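Side-chain contacts in Blr6230 protein (Bradyrhizobium diazoefficiens USDA 110, PDB 5NGG), which is a subclass B3 metallo-beta-lactamase (BJP-1), a zinc enzyme that probably hydrolyses the beta-lactam ring of antibiotics: residues 154-159 and 182-187; 159-164 and 168-173. All coordinates share one frame; numbering follows the deposited sequence. Where two conformers were deposited one is given.

Contact 1: 154-159 and 182-187. With ZN (zinc ion), chain E.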
ATOM      1  N   ARG A 154      -7.669  10.607 -11.254  1.00 13.36           N
ATOM      2  CA  ARG A 154      -8.463   9.508 -11.770  1.00 13.83           C
ATOM      3  C   ARG A 154      -8.871   8.615 -10.598  1.00 11.88           C
ATOM      4  O   ARG A 154      -8.009   8.101  -9.874  1.00 12.49           O
ATOM      5  CB  ARG A 154      -7.683   8.683 -12.793  1.00 17.19           C
ATOM      6  CG  ARG A 154      -8.519   7.568 -13.387  1.00 20.45           C
ATOM      7  CD  ARG A 154      -7.763   6.865 -14.471  1.00 24.15           C
ATOM      8  NE  ARG A 154      -8.455   5.656 -14.887  1.00 25.80           N
ATOM      9  CZ  ARG A 154      -7.939   4.719 -15.675  1.00 23.54           C
ATOM     10  NH1 ARG A 154      -6.710   4.843 -16.161  1.00 25.43           N
ATOM     11  NH2 ARG A 154      -8.664   3.652 -15.970  1.00 28.78           N
ATOM     12  N   ALA A 155     -10.188   8.429 -10.445  1.00 12.31           N
ATOM     13  CA  ALA A 155     -10.770   7.592  -9.414  1.00 12.83           C
ATOM     14  C   ALA A 155     -11.087   6.241 -10.049  1.00 13.11           C
ATOM     15  O   ALA A 155     -11.782   6.192 -11.057  1.00 18.15           O
ATOM     16  CB  ALA A 155     -12.028   8.248  -8.848  1.00 14.73           C
ATOM     17  N   VAL A 156     -10.573   5.153  -9.491  1.00 12.13           N
ATOM     18  CA  VAL A 156     -10.731   3.823 -10.083  1.00 12.39           C
ATOM     19  C   VAL A 156     -11.672   2.916  -9.300  1.00 13.35           C
ATOM     20  O   VAL A 156     -11.846   3.096  -8.100  1.00 13.98           O
ATOM     21  CB  VAL A 156      -9.379   3.099 -10.328  1.00 12.70           C
ATOM     22  CG1 VAL A 156      -8.548   3.855 -11.351  1.00 14.16           C
ATOM     23  CG2 VAL A 156      -8.636   2.867  -9.032  1.00 11.26           C
ATOM     24  N   LYS A 157     -12.248   1.949 -10.019  1.00 15.34           N
ATOM     25  CA  LYS A 157     -13.042   0.865  -9.448  1.00 16.05           C
ATOM     26  C   LYS A 157     -12.519  -0.474  -9.966  1.00 14.22           C
ATOM     27  O   LYS A 157     -11.609  -0.520 -10.804  1.00 14.51           O
ATOM     28  CB  LYS A 157     -14.522   1.053  -9.767  1.00 21.01           C
ATOM     29  CG  LYS A 157     -15.136   2.257  -9.076  1.00 24.39           C
ATOM     30  CD  LYS A 157     -16.654   2.245  -9.168  1.00 28.73           C
ATOM     31  N   GLU A 158     -13.100  -1.558  -9.466  1.00 14.57           N
ATOM     32  CA  GLU A 158     -12.703  -2.917  -9.833  1.00 13.77           C
ATOM     33  C   GLU A 158     -12.560  -3.077 -11.341  1.00 13.86           C
ATOM     34  O   GLU A 158     -13.487  -2.789 -12.105  1.00 15.75           O
ATOM     35  CB  GLU A 158     -13.734  -3.908  -9.296  1.00 15.65           C
ATOM     36  CG  GLU A 158     -13.572  -5.364  -9.732  1.00 14.94           C
ATOM     37  CD  GLU A 158     -12.363  -6.072  -9.151  1.00 14.19           C
ATOM     38  OE1 GLU A 158     -11.835  -5.661  -8.098  1.00 13.71           O
ATOM     39  OE2 GLU A 158     -11.955  -7.088  -9.769  1.00 14.87           O
ATOM     40  N   GLY A 159     -11.398  -3.568 -11.750  1.00 13.90           N
ATOM     41  CA  GLY A 159     -11.109  -3.898 -13.137  1.00 16.46           C
ATOM     42  C   GLY A 159     -10.534  -2.789 -13.994  1.00 15.63           C
ATOM     43  O   GLY A 159     -10.137  -3.043 -15.132  1.00 16.87           O
ATOM     44  N   THR A 182      -7.282  -0.228  -2.677  1.00  7.96           N
ATOM     45  CA  THR A 182      -7.141  -0.765  -4.028  1.00  8.38           C
ATOM     46  C   THR A 182      -5.853  -1.557  -4.105  1.00  7.53           C
ATOM     47  O   THR A 182      -4.766  -1.038  -3.835  1.00  8.69           O
ATOM     48  CB  THR A 182      -7.128   0.373  -5.055  1.00  9.36           C
ATOM     49  OG1 THR A 182      -8.351   1.128  -4.932  1.00 11.07           O
ATOM     50  CG2 THR A 182      -7.013  -0.155  -6.479  1.00 10.20           C
ATOM     51  N   SER A 183      -5.974  -2.815  -4.489  1.00  7.73           N
ATOM     52  CA  SER A 183      -4.834  -3.681  -4.756  1.00  7.55           C
ATOM     53  C   SER A 183      -4.551  -3.674  -6.251  1.00  7.99           C
ATOM     54  O   SER A 183      -5.460  -3.792  -7.058  1.00 11.07           O
ATOM     55  CB  SER A 183      -5.126  -5.101  -4.271  1.00  8.57           C
ATOM     56  OG  SER A 183      -5.318  -5.123  -2.853  1.00  9.00           O
ATOM     57  N   TRP A 184      -3.284  -3.502  -6.617  1.00  7.28           N
ATOM     58  CA  TRP A 184      -2.919  -3.286  -8.017  1.00  7.66           C
ATOM     59  C   TRP A 184      -2.170  -4.495  -8.586  1.00  7.95           C
ATOM     60  O   TRP A 184      -1.172  -4.924  -8.016  1.00  8.31           O
ATOM     61  CB  TRP A 184      -2.016  -2.058  -8.104  1.00  8.01           C
ATOM     62  CG  TRP A 184      -2.680  -0.759  -7.784  1.00  8.14           C
ATOM     63  CD1 TRP A 184      -2.678  -0.083  -6.596  1.00  8.58           C
ATOM     64  CD2 TRP A 184      -3.472   0.011  -8.678  1.00  8.80           C
ATOM     65  NE1 TRP A 184      -3.396   1.064  -6.707  1.00  9.09           N
ATOM     66  CE2 TRP A 184      -3.892   1.160  -7.980  1.00  8.51           C
ATOM     67  CE3 TRP A 184      -3.850  -0.139 -10.018  1.00  9.36           C
ATOM     68  CZ2 TRP A 184      -4.654   2.164  -8.590  1.00  9.84           C
ATOM     69  CZ3 TRP A 184      -4.611   0.826 -10.598  1.00 10.56           C
ATOM     70  CH2 TRP A 184      -4.993   1.980  -9.898  1.00 10.37           C
ATOM     71  N   GLU A 185      -2.665  -5.022  -9.704  1.00  8.59           N
ATOM     72  CA  GLU A 185      -2.065  -6.194 -10.339  1.00  9.02           C
ATOM     73  C   GLU A 185      -1.274  -5.797 -11.584  1.00  8.80           C
ATOM     74  O   GLU A 185      -1.713  -4.971 -12.384  1.00 10.00           O
ATOM     75  CB  GLU A 185      -3.167  -7.168 -10.723  1.00  9.73           C
ATOM     76  CG  GLU A 185      -2.680  -8.449 -11.366  1.00 13.71           C
ATOM     77  CD  GLU A 185      -3.804  -9.407 -11.724  1.00 17.19           C
ATOM     78  OE1 GLU A 185      -5.011  -9.060 -11.565  1.00 24.69           O
ATOM     79  OE2 GLU A 185      -3.454 -10.518 -12.205  1.00 20.48           O
ATOM     80  N   MET A 186      -0.107  -6.405 -11.758  1.00  8.59           N
ATOM     81  CA  MET A 186       0.669  -6.209 -12.996  0.70 10.19           C
ATOM     82  C   MET A 186       1.513  -7.422 -13.287  1.00  9.37           C
ATOM     83  O   MET A 186       1.811  -8.217 -12.408  1.00 11.45           O
ATOM     84  CB  MET A 186       1.543  -4.960 -12.979  0.70 10.58           C
ATOM     85  CG  MET A 186       2.667  -4.978 -11.965  0.70 10.57           C
ATOM     86  SD  MET A 186       3.776  -3.552 -12.108  0.70 10.95           S
ATOM     87  CE  MET A 186       4.751  -4.042 -13.527  0.70 11.23           C
ATOM     88  N   THR A 187       1.863  -7.562 -14.561  1.00 10.00           N
ATOM     89  CA  THR A 187       2.693  -8.658 -15.009  1.00  9.48           C
ATOM     90  C   THR A 187       4.151  -8.188 -15.118  1.00 10.20           C
ATOM     91  O   THR A 187       4.448  -7.087 -15.625  1.00 11.13           O
ATOM     92  CB  THR A 187       2.241  -9.114 -16.401  1.00 11.59           C
ATOM     93  OG1 THR A 187       0.850  -9.412 -16.333  1.00 13.24           O
ATOM     94  CG2 THR A 187       3.015 -10.326 -16.899  1.00 11.88           C
TER
HETATM   95 ZN    ZN E 303     -10.586  -8.077  -8.768  1.00 12.96          ZN

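Contact 2: 159-164 and 168-173. With ZN (zinc ion), chain E.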
ATOM      1  N   GLY A 159     -11.398  -3.568 -11.750  1.00 13.90           N
ATOM      2  CA  GLY A 159     -11.109  -3.898 -13.137  1.00 16.46           C
ATOM      3  C   GLY A 159     -10.534  -2.789 -13.994  1.00 15.63           C
ATOM      4  O   GLY A 159     -10.137  -3.043 -15.132  1.00 16.87           O
ATOM      5  N   ASP A 160     -10.500  -1.558 -13.486  1.00 15.29           N
ATOM      6  CA  ASP A 160      -9.979  -0.446 -14.282  1.00 15.37           C
ATOM      7  C   ASP A 160      -8.477  -0.647 -14.572  1.00 13.86           C
ATOM      8  O   ASP A 160      -7.741  -1.178 -13.743  1.00 14.56           O
ATOM      9  CB  ASP A 160     -10.204   0.894 -13.588  1.00 17.40           C
ATOM     10  CG  ASP A 160     -11.661   1.328 -13.586  1.00 20.06           C
ATOM     11  OD1 ASP A 160     -12.507   0.731 -14.316  1.00 24.38           O
ATOM     12  OD2 ASP A 160     -11.942   2.283 -12.842  1.00 21.85           O
ATOM     13  N   ARG A 161      -8.046  -0.250 -15.767  1.00 15.02           N
ATOM     14  CA  ARG A 161      -6.661  -0.414 -16.226  1.00 14.46           C
ATOM     15  C   ARG A 161      -5.974   0.948 -16.325  1.00 14.03           C
ATOM     16  O   ARG A 161      -6.549   1.908 -16.857  1.00 18.17           O
ATOM     17  CB  ARG A 161      -6.618  -1.149 -17.572  1.00 18.06           C
ATOM     18  CG  ARG A 161      -7.068  -2.615 -17.504  1.00 21.72           C
ATOM     19  CD  ARG A 161      -7.536  -3.156 -18.855  1.00 24.47           C
ATOM     20  NE  ARG A 161      -6.533  -3.021 -19.915  0.70 28.79           N
ATOM     21  CZ  ARG A 161      -5.600  -3.925 -20.231  0.70 29.08           C
ATOM     22  NH1 ARG A 161      -4.754  -3.666 -21.229  0.70 29.67           N
ATOM     23  NH2 ARG A 161      -5.492  -5.077 -19.572  0.70 28.65           N
ATOM     24  N   VAL A 162      -4.747   1.020 -15.819  1.00 12.84           N
ATOM     25  CA  VAL A 162      -3.951   2.230 -15.821  1.00 13.13           C
ATOM     26  C   VAL A 162      -2.643   1.927 -16.551  1.00 12.89           C
ATOM     27  O   VAL A 162      -1.930   0.999 -16.165  1.00 13.68           O
ATOM     28  CB  VAL A 162      -3.677   2.670 -14.367  1.00 15.05           C
ATOM     29  CG1 VAL A 162      -2.797   3.891 -14.336  1.00 19.40           C
ATOM     30  CG2 VAL A 162      -4.982   2.950 -13.642  1.00 16.96           C
ATOM     31  N   THR A 163      -2.327   2.701 -17.590  1.00 14.04           N
ATOM     32  CA  THR A 163      -1.162   2.446 -18.451  1.00 15.28           C
ATOM     33  C   THR A 163      -0.225   3.652 -18.477  1.00 15.33           C
ATOM     34  O   THR A 163      -0.685   4.791 -18.627  1.00 19.02           O
ATOM     35  CB  THR A 163      -1.628   2.101 -19.876  1.00 18.49           C
ATOM     36  OG1 THR A 163      -2.414   0.908 -19.837  1.00 18.76           O
ATOM     37  CG2 THR A 163      -0.468   1.862 -20.826  1.00 21.59           C
ATOM     38  N   LEU A 164       1.079   3.397 -18.330  1.00 15.30           N
ATOM     39  CA  LEU A 164       2.121   4.374 -18.683  1.00 15.12           C
ATOM     40  C   LEU A 164       3.117   3.670 -19.590  1.00 14.12           C
ATOM     41  O   LEU A 164       3.739   2.678 -19.186  1.00 15.06           O
ATOM     42  CB  LEU A 164       2.839   4.928 -17.444  1.00 14.76           C
ATOM     43  CG  LEU A 164       3.945   5.976 -17.711  1.00 14.81           C
ATOM     44  CD1 LEU A 164       3.403   7.268 -18.323  1.00 16.98           C
ATOM     45  CD2 LEU A 164       4.730   6.292 -16.449  1.00 14.78           C
ATOM     46  N   THR A 168       1.103  -1.709 -17.764  1.00 12.21           N
ATOM     47  CA  THR A 168      -0.300  -1.583 -17.359  1.00 12.47           C
ATOM     48  C   THR A 168      -0.546  -2.267 -16.009  1.00 12.17           C
ATOM     49  O   THR A 168      -0.127  -3.419 -15.776  1.00 13.97           O
ATOM     50  CB  THR A 168      -1.206  -2.211 -18.423  1.00 14.81           C
ATOM     51  OG1 THR A 168      -1.041  -1.494 -19.645  1.00 16.48           O
ATOM     52  CG2 THR A 168      -2.684  -2.161 -18.026  1.00 16.35           C
ATOM     53  N   LEU A 169      -1.281  -1.573 -15.136  1.00 10.86           N
ATOM     54  CA  LEU A 169      -1.736  -2.146 -13.875  1.00  9.85           C
ATOM     55  C   LEU A 169      -3.255  -2.203 -13.883  1.00 10.78           C
ATOM     56  O   LEU A 169      -3.920  -1.321 -14.470  1.00 13.41           O
ATOM     57  CB  LEU A 169      -1.257  -1.342 -12.664  1.00 10.59           C
ATOM     58  CG  LEU A 169       0.267  -1.273 -12.493  1.00 10.25           C
ATOM     59  CD1 LEU A 169       0.857   0.008 -13.091  1.00 12.03           C
ATOM     60  CD2 LEU A 169       0.660  -1.406 -11.043  1.00 10.59           C
ATOM     61  N   THR A 170      -3.802  -3.221 -13.214  1.00 10.23           N
ATOM     62  CA  THR A 170      -5.240  -3.405 -13.076  1.00 10.85           C
ATOM     63  C   THR A 170      -5.632  -3.190 -11.612  1.00 10.28           C
ATOM     64  O   THR A 170      -5.033  -3.774 -10.699  1.00  9.45           O
ATOM     65  CB  THR A 170      -5.660  -4.808 -13.530  1.00 13.55           C
ATOM     66  OG1 THR A 170      -5.285  -4.977 -14.897  1.00 15.41           O
ATOM     67  CG2 THR A 170      -7.165  -5.013 -13.406  1.00 14.74           C
ATOM     68  N   ALA A 171      -6.632  -2.335 -11.388  1.00  9.08           N
ATOM     69  CA  ALA A 171      -7.176  -2.072 -10.059  1.00  9.11           C
ATOM     70  C   ALA A 171      -8.087  -3.192  -9.610  1.00  9.18           C
ATOM     71  O   ALA A 171      -8.983  -3.609 -10.358  1.00 11.25           O
ATOM     72  CB  ALA A 171      -7.938  -0.755 -10.070  1.00  9.74           C
ATOM     73  N   HIS A 172      -7.929  -3.601  -8.358  1.00  9.29           N
ATOM     74  CA  HIS A 172      -8.888  -4.480  -7.696  1.00  9.72           C
ATOM     75  C   HIS A 172      -9.416  -3.815  -6.439  1.00 10.00           C
ATOM     76  O   HIS A 172      -8.641  -3.355  -5.608  1.00 10.73           O
ATOM     77  CB  HIS A 172      -8.244  -5.802  -7.316  1.00 10.00           C
ATOM     78  CG  HIS A 172      -7.822  -6.618  -8.478  1.00 10.95           C
ATOM     79  ND1 HIS A 172      -8.663  -7.491  -9.126  1.00 12.27           N
ATOM     80  CD2 HIS A 172      -6.647  -6.661  -9.132  1.00 12.28           C
ATOM     81  CE1 HIS A 172      -8.011  -8.064 -10.119  1.00 13.77           C
ATOM     82  NE2 HIS A 172      -6.781  -7.581 -10.139  1.00 14.57           N
ATOM     83  N   ALA A 173     -10.737  -3.796  -6.278  1.00 10.35           N
ATOM     84  CA  ALA A 173     -11.345  -3.203  -5.092  1.00  9.90           C
ATOM     85  C   ALA A 173     -11.255  -4.197  -3.955  1.00 10.09           C
ATOM     86  O   ALA A 173     -11.862  -5.265  -4.000  1.00 11.79           O
ATOM     87  CB  ALA A 173     -12.786  -2.815  -5.374  1.00 11.82           C
TER
HETATM   88 ZN    ZN E 303     -10.586  -8.077  -8.768  1.00 12.96          ZN
HETATM   89  O   HOH W   1      -6.881  -5.951 -16.858  1.00 34.38           O

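Contact 1: 154-159 and 182-187
V156 and W184 meet where the two sheets of the alpha-beta/beta-alpha sandwich of metallo-beta-lactamases face each other, one from the edge strand 154-156 of the larger sheet, the other from strand 182-190 within the smaller. Between these two segments the sandwich is joined by very few atoms: no hydrogen bond links them, and three buried side chains make the whole contact. The CG2 methyl of V156 carries it, meeting both W184 and T182. In W184, starting from CB, chi1 of -68° puts CG opposite the carbonyl carbon and beside the backbone N, and chi2 of 97° stands the ring plane roughly perpendicular to the CA-CB-CG plane. The pyrrole part holds the polar end, NE1, which donates to the backbone O of N99 and so anchors the ring on that flank. Further out, CZ2 lies 4.1 Å from CG2 of V156, and CH2, at the far end of the benzo ring, comes to 3.8 Å from the same methyl. V156 arrives from the opposite direction, its CG2 approaching the ring obliquely. T182, two residues earlier on the same strand as W184, lays its CG2 over one indole face, 3.7 Å above the plane and towards the rim. This methyl also reaches V156, the two CG2 atoms standing 4.3 Å apart. A171 of the adjacent strand touches all three side chains. Beyond V156 the chain leaves the strand and E158 reaches a metal site. Its CG is anti to the backbone N (chi1 173°), and a bend at the next bond brings the carboxylate to a zinc ion also bound by H172 and K229. The grip is uneven: OE2 bonds the metal at 2.0 Å, whereas OE1, 2.8 Å from it, accepts a hydrogen bond from A173 N.

Contact 2: 159-164 and 168-173
The carbonyl oxygen of D160 accepts a hydrogen bond from A171 N on the facing strand, 2.8 Å long and nearly straight at 172°, and the CA-H of T170 adds a weak CA-H...O contact to the same atom. This is the entry to an antiparallel beta hairpin, strands 161-164 and 167-173, at the edge of the smaller sheet. V162 and L169 form a hydrogen-bonded pair, their amides and carbonyls bonded both ways, and turn their side chains inwards, towards W184 and M186 respectively. In this ladder the non-hydrogen-bonded pairs R161-T170 and T163-T168 lie on the other face. The hydroxyls of T163 and T168 bridge directly, OG1 to OG1 at 2.8 Å: in both, chi1 near -60° sets OG1 opposite the carbonyl carbon, and it is there that the two meet. R161 bends at chi3 (56°) and sets its guanidinium across T168, whose CG2 sits over the centre of one face, 4.0 Å above the plane. R161 reaches T170 through a water that lies in that plane at the edge, accepting from R161 NH2 at 3.2 Å and bonded to T170 OG1 at 2.7 Å.

Overall arrangement
Contact 1 and contact 2 share G159 and converge on one zinc ion, E158 coming from the first and H172 from the second. The hairpin of contact 2 occupies the chain between the segments of contact 1, and its second strand pairs with 182-187: S183 O lies 2.8 Å from H172 N, and E185 OE1 reaches H172 NE2 at 2.7 Å, both probable hydrogen bonds. The latter would orient the imidazole from behind as ND1 holds the metal. This zinc is separate from the dinuclear active site expected of a B3 enzyme, made here by H101, H103 and H177 and by D105, H106 and H242. Contact 1 approaches that site through T182, whose side chain is about 7 Å from that of H101.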